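Local atomic coordinates of cobalamin biosynthesis protein CobN (PDB entry 7C6O), a protein that probably serves as the large catalytic subunit of cobaltochelatase, which inserts cobalt into the corrin ring during cobalamin biosynthesis. Residues 602-607 with 944-949. Residues are numbered along the deposited sequence; the frame is centred on the assembly and turned at random.
Sequences KRRAHA and FRDAFP
R603, the penultimate residue of helix 595-604, reaches A947 at the end of helix 942-947 with the very tip of its side chain. The first helix connects parallel strands 586-591 and 608-612 of one mixed sheet; the second follows strand 935-940 of another, so the contact joins two sheet-bearing parts of the chain. From CB, which points toward the other helix, CG stands anti to the carbonyl carbon (chi1 -59°), and the chain runs extended through CD to NE, touching V312 and A313 of helix 305-313 on its way. NE forms a salt bridge with E316. Beyond CZ, NH1 lies 3.7 Å from A947 CB, approaching the methyl obliquely. Two waters in the guanidinium plane link R603 NH1 to backbone carbonyls of helix 942-947. Water 1 accepts from R603 NH1 at 2.9 Å and donates to A947 O at 2.7 Å; water 2 also accepts from NH1, and its bond to D946 O is weak. Alongside, D946 OD2 stands off the plane of the R604 guanidinium, so the two meet through charge alone, while R604 NH1 hydrogen-bonds to the carbonyls of E562 and L564. R945 NE (2.9 Å) and R945 NH2 (3.1 Å) both donate to D946 OD1 in a salt bridge; OD2 is bonded to Q600 and Y1003. Water thus bridges this buried junction: R603, its charge probably offset by E316, faces helix C-terminal carbonyls, whose dipole would probably add attraction.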
loop_
_atom_site.group_PDB
_atom_site.type_symbol
_atom_site.label_atom_id
_atom_site.label_comp_id
_atom_site.label_asym_id
_atom_site.label_seq_id
_atom_site.Cartn_x
_atom_site.Cartn_y
_atom_site.Cartn_z
ATOM N N LYS A 602 0.993 7.544 -1.981
ATOM C CA LYS A 602 0.169 8.475 -1.211
ATOM C C LYS A 602 0.919 9.016 -0.002
ATOM O O LYS A 602 0.791 10.196 0.342
ATOM C CB LYS A 602 -1.118 7.791 -0.745
ATOM C CG LYS A 602 -2.094 7.405 -1.846
ATOM C CD LYS A 602 -3.206 6.513 -1.294
ATOM C CE LYS A 602 -4.165 7.276 -0.387
ATOM N NZ LYS A 602 -5.098 8.145 -1.162
ATOM N N ARG A 603 1.705 8.166 0.657
ATOM C CA ARG A 603 2.272 8.495 1.957
ATOM C C ARG A 603 3.694 9.030 1.897
ATOM O O ARG A 603 4.065 9.846 2.748
ATOM C CB ARG A 603 2.230 7.264 2.870
ATOM C CG ARG A 603 0.820 6.743 3.079
ATOM C CD ARG A 603 0.771 5.534 3.998
ATOM N NE ARG A 603 -0.612 5.113 4.208
ATOM C CZ ARG A 603 -0.984 4.081 4.960
ATOM N NH1 ARG A 603 -0.077 3.347 5.593
ATOM N NH2 ARG A 603 -2.270 3.784 5.075
ATOM N N ARG A 604 4.503 8.608 0.925
ATOM C CA ARG A 604 5.877 9.085 0.834
ATOM C C ARG A 604 6.078 10.118 -0.270
ATOM O O ARG A 604 7.171 10.684 -0.377
ATOM C CB ARG A 604 6.840 7.905 0.640
ATOM C CG ARG A 604 6.729 6.853 1.744
ATOM C CD ARG A 604 7.802 5.774 1.656
ATOM N NE ARG A 604 9.066 6.166 2.283
ATOM C CZ ARG A 604 10.218 6.284 1.630
ATOM N NH1 ARG A 604 10.269 6.035 0.327
ATOM N NH2 ARG A 604 11.320 6.637 2.279
ATOM N N ALA A 605 5.048 10.401 -1.075
ATOM C CA ALA A 605 5.171 11.398 -2.133
ATOM C C ALA A 605 3.878 12.191 -2.311
ATOM O O ALA A 605 3.598 12.682 -3.411
ATOM C CB ALA A 605 5.578 10.744 -3.457
ATOM N N HIS A 606 3.094 12.328 -1.234
ATOM C CA HIS A 606 1.814 13.039 -1.186
ATOM C C HIS A 606 0.978 12.888 -2.454
ATOM O O HIS A 606 0.333 13.845 -2.895
ATOM C CB HIS A 606 2.031 14.529 -0.881
ATOM C CG HIS A 606 2.943 15.230 -1.842
ATOM N ND1 HIS A 606 4.281 15.433 -1.581
ATOM C CD2 HIS A 606 2.705 15.797 -3.049
ATOM C CE1 HIS A 606 4.830 16.085 -2.591
ATOM N NE2 HIS A 606 3.896 16.314 -3.495
ATOM N N ALA A 607 0.957 11.690 -3.029
ATOM C CA ALA A 607 0.312 11.500 -4.319
ATOM C C ALA A 607 -1.205 11.574 -4.199
ATOM O O ALA A 607 -1.791 11.151 -3.199
ATOM C CB ALA A 607 0.714 10.154 -4.923
ATOM N N PHE A 944 5.275 -3.473 4.056
ATOM C CA PHE A 944 4.547 -4.105 5.153
ATOM C C PHE A 944 5.002 -3.548 6.492
ATOM O O PHE A 944 4.177 -3.248 7.364
ATOM C CB PHE A 944 4.729 -5.623 5.119
ATOM C CG PHE A 944 3.864 -6.355 6.111
ATOM C CD1 PHE A 944 2.632 -6.866 5.726
ATOM C CD2 PHE A 944 4.273 -6.521 7.427
ATOM C CE1 PHE A 944 1.826 -7.532 6.632
ATOM C CE2 PHE A 944 3.472 -7.185 8.341
ATOM C CZ PHE A 944 2.248 -7.695 7.940
ATOM N N ARG A 945 6.317 -3.412 6.675
ATOM C CA ARG A 945 6.856 -2.756 7.863
ATOM C C ARG A 945 6.290 -1.347 8.026
ATOM O O ARG A 945 5.889 -0.954 9.131
ATOM C CB ARG A 945 8.381 -2.729 7.768
ATOM C CG ARG A 945 9.089 -1.751 8.688
ATOM C CD ARG A 945 10.454 -1.416 8.105
ATOM N NE ARG A 945 10.332 -0.594 6.903
ATOM C CZ ARG A 945 11.258 -0.497 5.954
ATOM N NH1 ARG A 945 12.390 -1.185 6.041
ATOM N NH2 ARG A 945 11.044 0.288 4.906
ATOM N N ASP A 946 6.230 -0.581 6.930
ATOM C CA ASP A 946 5.765 0.803 6.989
ATOM C C ASP A 946 4.297 0.893 7.392
ATOM O O ASP A 946 3.921 1.718 8.234
ATOM C CB ASP A 946 5.950 1.480 5.631
ATOM C CG ASP A 946 7.398 1.685 5.265
ATOM O OD1 ASP A 946 8.291 1.258 6.029
ATOM O OD2 ASP A 946 7.634 2.284 4.197
ATOM N N ALA A 947 3.447 0.075 6.769
ATOM C CA ALA A 947 2.003 0.252 6.849
ATOM C C ALA A 947 1.337 -0.580 7.934
ATOM O O ALA A 947 0.226 -0.236 8.357
ATOM C CB ALA A 947 1.355 -0.094 5.503
ATOM N N PHE A 948 1.966 -1.660 8.389
ATOM C CA PHE A 948 1.354 -2.565 9.363
ATOM C C PHE A 948 2.280 -2.786 10.555
ATOM O O PHE A 948 2.631 -3.923 10.887
ATOM C CB PHE A 948 0.979 -3.884 8.692
ATOM C CG PHE A 948 -0.078 -3.736 7.635
ATOM C CD1 PHE A 948 0.265 -3.679 6.293
ATOM C CD2 PHE A 948 -1.414 -3.619 7.985
ATOM C CE1 PHE A 948 -0.708 -3.532 5.321
ATOM C CE2 PHE A 948 -2.392 -3.470 7.016
ATOM C CZ PHE A 948 -2.040 -3.426 5.680
ATOM N N PRO A 949 2.678 -1.713 11.246
ATOM C CA PRO A 949 3.566 -1.904 12.401
ATOM C C PRO A 949 2.897 -2.664 13.531
ATOM O O PRO A 949 3.574 -3.426 14.231
ATOM C CB PRO A 949 3.927 -0.468 12.805
ATOM C CG PRO A 949 2.730 0.329 12.403
ATOM C CD PRO A 949 2.224 -0.314 11.131
HETATM O O HOH W 1 -1.571 1.436 7.128
HETATM O O HOH W 2 2.797 3.640 5.965
#